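Local coordinates for tetratricopeptide TPR_2 repeat protein (Thermobaculum terrenum, PDB 5DJS) that joins tetratricopeptide repeats to a family 41 glycosyltransferase-like region of the GT-B clan, with uridine-5'-diphosphate bound, at residues 190-201 with 214-222. The protein carries 1 engineered substitution. Residues are numbered along the deposited sequence; the frame is centred on the assembly and turned at random. Where two conformers were deposited one is given.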
ATOM      1  N   ARG A 190      -3.755  27.691  -4.285  0.50 46.57           N
ATOM      2  CA  ARG A 190      -4.018  27.952  -5.701  0.50 47.22           C
ATOM      3  C   ARG A 190      -3.319  29.186  -6.274  0.50 48.20           C
ATOM      4  O   ARG A 190      -3.218  29.312  -7.493  0.50 50.44           O
ATOM      5  CB  ARG A 190      -5.520  28.047  -5.968  0.50 48.16           C
ATOM      6  CG  ARG A 190      -6.095  26.808  -6.639  0.50 49.76           C
ATOM      7  CD  ARG A 190      -5.699  25.537  -5.902  0.50 49.21           C
ATOM      8  NE  ARG A 190      -6.416  24.371  -6.406  0.50 49.88           N
ATOM      9  CZ  ARG A 190      -6.566  23.238  -5.726  0.50 50.53           C
ATOM     10  NH1 ARG A 190      -6.051  23.120  -4.506  0.50 49.05           N
ATOM     11  NH2 ARG A 190      -7.241  22.226  -6.260  0.50 49.44           N
ATOM     12  N   THR A 191      -2.850  30.096  -5.417  1.00 48.41           N
ATOM     13  CA  THR A 191      -2.055  31.250  -5.876  1.00 49.51           C
ATOM     14  C   THR A 191      -0.728  30.751  -6.485  1.00 49.39           C
ATOM     15  O   THR A 191      -0.292  31.247  -7.530  1.00 47.34           O
ATOM     16  CB  THR A 191      -1.765  32.300  -4.755  1.00 50.72           C
ATOM     17  OG1 THR A 191      -0.957  31.723  -3.720  1.00 50.26           O
ATOM     18  CG2 THR A 191      -3.071  32.865  -4.142  1.00 51.85           C
ATOM     19  N   ALA A 192      -0.133  29.739  -5.842  1.00 48.87           N
ATOM     20  CA  ALA A 192       1.203  29.228  -6.189  1.00 48.03           C
ATOM     21  C   ALA A 192       1.239  27.836  -6.864  1.00 47.54           C
ATOM     22  O   ALA A 192       2.292  27.445  -7.377  1.00 42.29           O
ATOM     23  CB  ALA A 192       2.079  29.220  -4.941  1.00 46.90           C
ATOM     24  N   TYR A 193       0.122  27.096  -6.857  1.00 47.73           N
ATOM     25  CA  TYR A 193       0.079  25.724  -7.389  1.00 48.12           C
ATOM     26  C   TYR A 193      -1.232  25.431  -8.106  1.00 48.69           C
ATOM     27  O   TYR A 193      -2.258  26.004  -7.780  1.00 51.23           O
ATOM     28  CB  TYR A 193       0.286  24.701  -6.266  1.00 50.19           C
ATOM     29  CG  TYR A 193       1.616  24.842  -5.567  1.00 51.19           C
ATOM     30  CD1 TYR A 193       2.760  24.258  -6.092  1.00 53.36           C
ATOM     31  CD2 TYR A 193       1.737  25.594  -4.394  1.00 55.13           C
ATOM     32  CE1 TYR A 193       3.994  24.400  -5.466  1.00 56.66           C
ATOM     33  CE2 TYR A 193       2.967  25.752  -3.759  1.00 55.21           C
ATOM     34  CZ  TYR A 193       4.092  25.153  -4.295  1.00 57.01           C
ATOM     35  OH  TYR A 193       5.311  25.308  -3.674  1.00 58.80           O
ATOM     36  N   GLU A 194      -1.193  24.543  -9.093  1.00 48.70           N
ATOM     37  CA  GLU A 194      -2.402  24.094  -9.784  1.00 50.84           C
ATOM     38  C   GLU A 194      -2.411  22.572  -9.881  1.00 50.96           C
ATOM     39  O   GLU A 194      -1.390  21.964 -10.199  1.00 55.31           O
ATOM     40  CB  GLU A 194      -2.481  24.703 -11.179  1.00 51.20           C
ATOM     41  CG  GLU A 194      -3.790  24.389 -11.889  1.00 50.47           C
ATOM     42  CD  GLU A 194      -3.860  24.994 -13.260  1.00 50.97           C
ATOM     43  OE1 GLU A 194      -2.799  25.432 -13.792  1.00 52.53           O
ATOM     44  OE2 GLU A 194      -4.978  25.020 -13.826  1.00 49.05           O
ATOM     45  N   VAL A 195      -3.576  21.971  -9.663  1.00 48.77           N
ATOM     46  CA  VAL A 195      -3.668  20.537  -9.400  1.00 50.64           C
ATOM     47  C   VAL A 195      -4.340  19.758 -10.539  1.00 49.78           C
ATOM     48  O   VAL A 195      -5.552  19.885 -10.776  1.00 46.29           O
ATOM     49  CB  VAL A 195      -4.380  20.269  -8.050  1.00 51.75           C
ATOM     50  CG1 VAL A 195      -4.507  18.775  -7.788  1.00 52.50           C
ATOM     51  CG2 VAL A 195      -3.618  20.921  -6.897  1.00 50.44           C
ATOM     52  N   TYR A 196      -3.517  18.952 -11.216  1.00 48.20           N
ATOM     53  CA  TYR A 196      -3.948  17.971 -12.207  1.00 48.25           C
ATOM     54  C   TYR A 196      -3.911  16.602 -11.540  1.00 46.08           C
ATOM     55  O   TYR A 196      -2.964  16.283 -10.824  1.00 44.82           O
ATOM     56  CB  TYR A 196      -2.989  17.968 -13.409  1.00 50.28           C
ATOM     57  CG  TYR A 196      -3.074  19.193 -14.311  1.00 52.67           C
ATOM     58  CD1 TYR A 196      -2.699  20.458 -13.852  1.00 53.32           C
ATOM     59  CD2 TYR A 196      -3.513  19.085 -15.634  1.00 54.09           C
ATOM     60  CE1 TYR A 196      -2.773  21.576 -14.670  1.00 52.50           C
ATOM     61  CE2 TYR A 196      -3.592  20.202 -16.458  1.00 54.71           C
ATOM     62  CZ  TYR A 196      -3.221  21.446 -15.968  1.00 53.71           C
ATOM     63  OH  TYR A 196      -3.289  22.571 -16.761  1.00 54.70           O
ATOM     64  N   CYS A 197      -4.935  15.790 -11.760  1.00 46.66           N
ATOM     65  CA  CYS A 197      -4.927  14.392 -11.298  1.00 46.88           C
ATOM     66  C   CYS A 197      -4.996  13.491 -12.511  1.00 47.64           C
ATOM     67  O   CYS A 197      -5.716  13.785 -13.438  1.00 43.73           O
ATOM     68  CB  CYS A 197      -6.103  14.116 -10.375  1.00 46.36           C
ATOM     69  SG  CYS A 197      -5.799  14.695  -8.699  1.00 51.09           S
ATOM     70  N   TYR A 198      -4.235  12.404 -12.513  1.00 46.72           N
ATOM     71  CA  TYR A 198      -4.318  11.419 -13.576  1.00 42.75           C
ATOM     72  C   TYR A 198      -4.717  10.079 -12.942  1.00 41.14           C
ATOM     73  O   TYR A 198      -3.895   9.412 -12.292  1.00 38.23           O
ATOM     74  CB  TYR A 198      -2.981  11.362 -14.285  1.00 43.65           C
ATOM     75  CG  TYR A 198      -2.580  12.678 -14.935  1.00 43.07           C
ATOM     76  CD1 TYR A 198      -2.959  12.996 -16.244  1.00 42.92           C
ATOM     77  CD2 TYR A 198      -1.803  13.604 -14.244  1.00 42.95           C
ATOM     78  CE1 TYR A 198      -2.581  14.200 -16.832  1.00 41.67           C
ATOM     79  CE2 TYR A 198      -1.414  14.808 -14.823  1.00 39.85           C
ATOM     80  CZ  TYR A 198      -1.805  15.104 -16.115  1.00 40.22           C
ATOM     81  OH  TYR A 198      -1.416  16.296 -16.686  1.00 38.04           O
ATOM     82  N   SER A 199      -5.994   9.717 -13.109  1.00 40.62           N
ATOM     83  CA  SER A 199      -6.576   8.473 -12.545  1.00 37.63           C
ATOM     84  C   SER A 199      -6.304   7.287 -13.453  1.00 36.54           C
ATOM     85  O   SER A 199      -6.841   7.203 -14.564  1.00 35.55           O
ATOM     86  CB  SER A 199      -8.097   8.622 -12.353  1.00 38.21           C
ATOM     87  OG  SER A 199      -8.724   7.406 -11.943  1.00 36.35           O
ATOM     88  N   ASN A 200      -5.507   6.350 -12.960  1.00 38.51           N
ATOM     89  CA  ASN A 200      -5.096   5.171 -13.738  1.00 42.06           C
ATOM     90  C   ASN A 200      -5.895   3.872 -13.447  1.00 44.58           C
ATOM     91  O   ASN A 200      -5.368   2.754 -13.594  1.00 45.75           O
ATOM     92  CB  ASN A 200      -3.591   4.936 -13.525  1.00 40.66           C
ATOM     93  CG  ASN A 200      -2.995   3.946 -14.510  1.00 39.40           C
ATOM     94  OD1 ASN A 200      -2.001   3.294 -14.212  1.00 39.97           O
ATOM     95  ND2 ASN A 200      -3.595   3.833 -15.687  1.00 37.97           N
ATOM     96  N   ASP A 201      -7.159   4.021 -13.051  1.00 45.63           N
ATOM     97  CA  ASP A 201      -8.037   2.884 -12.810  1.00 50.29           C
ATOM     98  C   ASP A 201      -9.476   3.371 -12.968  1.00 52.88           C
ATOM     99  O   ASP A 201      -9.788   4.476 -12.526  1.00 52.97           O
ATOM    100  CB  ASP A 201      -7.783   2.340 -11.410  1.00 53.68           C
ATOM    101  CG  ASP A 201      -8.513   1.053 -11.135  1.00 55.20           C
ATOM    102  OD1 ASP A 201      -9.704   1.098 -10.751  1.00 56.06           O
ATOM    103  OD2 ASP A 201      -7.879  -0.010 -11.266  1.00 56.31           O
ATOM    104  N   LEU A 214     -12.466  18.547  -6.226  1.00 51.90           N
ATOM    105  CA  LEU A 214     -11.383  19.341  -5.613  1.00 53.27           C
ATOM    106  C   LEU A 214     -10.204  19.638  -6.561  1.00 52.67           C
ATOM    107  O   LEU A 214      -9.483  20.616  -6.362  1.00 55.26           O
ATOM    108  CB  LEU A 214     -10.852  18.660  -4.351  1.00 56.30           C
ATOM    109  CG  LEU A 214     -11.561  18.822  -3.002  1.00 62.03           C
ATOM    110  CD1 LEU A 214     -13.085  18.731  -3.059  1.00 65.19           C
ATOM    111  CD2 LEU A 214     -10.993  17.781  -2.039  1.00 64.13           C
ATOM    112  N   SER A 215      -9.994  18.788  -7.564  1.00 53.26           N
ATOM    113  CA  SER A 215      -8.969  19.031  -8.596  1.00 53.86           C
ATOM    114  C   SER A 215      -9.334  20.195  -9.502  1.00 52.25           C
ATOM    115  O   SER A 215     -10.518  20.437  -9.762  1.00 52.45           O
ATOM    116  CB  SER A 215      -8.760  17.796  -9.492  1.00 55.95           C
ATOM    117  OG  SER A 215      -7.574  17.095  -9.152  1.00 59.52           O
ATOM    118  N   ASP A 216      -8.309  20.883 -10.005  1.00 50.06           N
ATOM    119  CA  ASP A 216      -8.491  21.908 -11.042  1.00 50.49           C
ATOM    120  C   ASP A 216      -8.769  21.274 -12.400  1.00 50.02           C
ATOM    121  O   ASP A 216      -9.665  21.722 -13.114  1.00 48.98           O
ATOM    122  CB  ASP A 216      -7.277  22.828 -11.142  1.00 50.73           C
ATOM    123  CG  ASP A 216      -7.061  23.641  -9.888  1.00 51.10           C
ATOM    124  OD1 ASP A 216      -8.000  24.327  -9.435  1.00 55.47           O
ATOM    125  OD2 ASP A 216      -5.946  23.596  -9.341  1.00 51.69           O
ATOM    126  N   ARG A 217      -8.001  20.238 -12.743  1.00 52.01           N
ATOM    127  CA  ARG A 217      -8.213  19.434 -13.965  1.00 50.39           C
ATOM    128  C   ARG A 217      -8.165  17.947 -13.610  1.00 46.68           C
ATOM    129  O   ARG A 217      -7.446  17.573 -12.683  1.00 43.87           O
ATOM    130  CB  ARG A 217      -7.129  19.743 -15.001  1.00 52.42           C
ATOM    131  CG  ARG A 217      -6.872  21.217 -15.277  1.00 55.54           C
ATOM    132  CD  ARG A 217      -8.045  21.942 -15.925  1.00 59.39           C
ATOM    133  NE  ARG A 217      -7.569  23.041 -16.774  1.00 64.00           N
ATOM    134  CZ  ARG A 217      -7.361  22.980 -18.091  1.00 68.49           C
ATOM    135  NH1 ARG A 217      -7.620  21.873 -18.795  1.00 67.55           N
ATOM    136  NH2 ARG A 217      -6.895  24.057 -18.726  1.00 73.02           N
ATOM    137  N   TRP A 218      -8.881  17.105 -14.370  1.00 47.46           N
ATOM    138  CA  TRP A 218      -9.004  15.666 -14.043  1.00 48.15           C
ATOM    139  C   TRP A 218      -8.256  14.624 -14.898  1.00 50.92           C
ATOM    140  O   TRP A 218      -7.384  13.971 -14.369  1.00 58.79           O
ATOM    141  CB  TRP A 218     -10.466  15.253 -13.907  1.00 48.25           C
ATOM    142  CG  TRP A 218     -10.608  13.846 -13.369  1.00 46.46           C
ATOM    143  CD1 TRP A 218     -11.160  12.771 -14.014  1.00 46.32           C
ATOM    144  CD2 TRP A 218     -10.164  13.364 -12.093  1.00 42.93           C
ATOM    145  NE1 TRP A 218     -11.106  11.657 -13.208  1.00 45.13           N
ATOM    146  CE2 TRP A 218     -10.498  11.989 -12.027  1.00 42.47           C
ATOM    147  CE3 TRP A 218      -9.532  13.960 -10.996  1.00 40.27           C
ATOM    148  CZ2 TRP A 218     -10.209  11.203 -10.913  1.00 40.48           C
ATOM    149  CZ3 TRP A 218      -9.251  13.176  -9.880  1.00 39.60           C
ATOM    150  CH2 TRP A 218      -9.584  11.809  -9.853  1.00 40.22           C
ATOM    151  N   ARG A 219      -8.615  14.387 -16.158  1.00 50.39           N
ATOM    152  CA  ARG A 219      -7.935  13.330 -16.992  1.00 51.03           C
ATOM    153  C   ARG A 219      -8.025  11.851 -16.512  1.00 49.36           C
ATOM    154  O   ARG A 219      -7.327  11.438 -15.572  1.00 48.95           O
ATOM    155  CB  ARG A 219      -6.450  13.677 -17.267  1.00 51.30           C
ATOM    156  CG  ARG A 219      -6.249  14.936 -18.096  1.00 53.10           C
ATOM    157  CD  ARG A 219      -5.663  16.101 -17.307  1.00 53.63           C
ATOM    158  NE  ARG A 219      -5.581  17.285 -18.156  1.00 55.92           N
ATOM    159  CZ  ARG A 219      -6.625  18.003 -18.576  1.00 54.70           C
ATOM    160  NH1 ARG A 219      -7.876  17.714 -18.213  1.00 50.86           N
ATOM    161  NH2 ARG A 219      -6.407  19.045 -19.370  1.00 57.46           N
ATOM    162  N   ASP A 220      -8.881  11.071 -17.187  1.00 48.29           N
ATOM    163  CA  ASP A 220      -8.920   9.600 -17.070  1.00 47.10           C
ATOM    164  C   ASP A 220      -7.924   8.919 -18.010  1.00 47.29           C
ATOM    165  O   ASP A 220      -8.076   8.965 -19.229  1.00 49.23           O
ATOM    166  CB  ASP A 220     -10.328   9.071 -17.365  1.00 44.88           C
ATOM    167  CG  ASP A 220     -11.339   9.494 -16.319  1.00 43.87           C
ATOM    168  OD1 ASP A 220     -10.961   9.646 -15.133  1.00 44.60           O
ATOM    169  OD2 ASP A 220     -12.516   9.670 -16.688  1.00 40.53           O
ATOM    170  N   VAL A 221      -6.953   8.227 -17.421  1.00 48.15           N
ATOM    171  CA  VAL A 221      -5.724   7.830 -18.096  1.00 49.58           C
ATOM    172  C   VAL A 221      -5.609   6.334 -18.436  1.00 50.86           C
ATOM    173  O   VAL A 221      -4.857   5.979 -19.358  1.00 51.07           O
ATOM    174  CB  VAL A 221      -4.528   8.327 -17.249  1.00 51.39           C
ATOM    175  CG1 VAL A 221      -3.189   7.764 -17.707  1.00 52.75           C
ATOM    176  CG2 VAL A 221      -4.493   9.847 -17.303  1.00 53.32           C
ATOM    177  N   TRP A 222      -6.359   5.466 -17.749  1.00 51.26           N
ATOM    178  CA  TRP A 222      -6.233   4.000 -17.936  1.00 51.51           C
ATOM    179  C   TRP A 222      -6.254   3.513 -19.401  1.00 54.34           C
ATOM    180  O   TRP A 222      -5.438   2.656 -19.756  1.00 52.37           O
ATOM    181  CB  TRP A 222      -7.221   3.208 -17.047  1.00 50.04           C
ATOM    182  CG  TRP A 222      -8.671   3.372 -17.369  1.00 50.86           C
ATOM    183  CD1 TRP A 222      -9.383   2.663 -18.283  1.00 52.47           C
ATOM    184  CD2 TRP A 222      -9.592   4.309 -16.777  1.00 52.62           C
ATOM    185  NE1 TRP A 222     -10.691   3.099 -18.313  1.00 54.69           N
ATOM    186  CE2 TRP A 222     -10.845   4.111 -17.401  1.00 53.11           C
ATOM    187  CE3 TRP A 222      -9.474   5.310 -15.796  1.00 50.90           C
ATOM    188  CZ2 TRP A 222     -11.980   4.862 -17.067  1.00 51.06           C
ATOM    189  CZ3 TRP A 222     -10.595   6.063 -15.468  1.00 50.77           C
ATOM    190  CH2 TRP A 222     -11.835   5.832 -16.104  1.00 51.94           C
TER
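Residues 215-221 run parallel to strand 193-199, from V195 with D216 to S199 with D220, but the pairing comes down to two short parallel bridges with a break at W218-R219, where R219 has a positive phi. In the first bridge R217 N donates to V195 O (3.2 Å) and C197 N to R217 O. In the second, S199 N donates to R219 O and V221 N to S199 O (3.0 Å). Segment 214-222 is thus irregular, with only isolated parallel bridges. At the start of the register a side chain takes over: D216 OD2 accepts V195 N through its anti lone pair (2.9 Å, 169° at the hydrogen). In the R190 conformer given, one of two and so less certain, the same oxygen meets R190 NE at 3.1 Å in a salt bridge. Its hydrogen bonds are weak, R190 NE to D216 OD2 being bent and NE to OD1 straight but long (3.4 Å). R190 NH1 turns instead to the carbonyls of I185 and H188 near the end of helix 176-187. In the six-stranded parallel sheet of this Rossmann-like half of the GT-B fold, 193-199 is an outermost strand; 163-169 pairs along one edge, and the linker from helix 206-214 to helix 226-236 lines the other. On the flank of Y196 and Y198, R217 CG sits over the Y196 ring face, 3.8 Å from the centroid and 20° off the normal, a CH-pi contact. Bent at chi2, the R217 chain then follows the tyrosine, its guanidinium 28° from the ring plane. R219 CD lies 3.7 Å from Y198 CE1, while R219 NE makes a salt bridge and Y198 OH a hydrogen bond to D236 OD2, and V221 CG2 meets the Y198 ring at its edge. Across the strand, W218 slants against C197 CB and S199 CB, with CZ2 3.6 Å from the latter, and R212 adds a cation-pi contact to the indole.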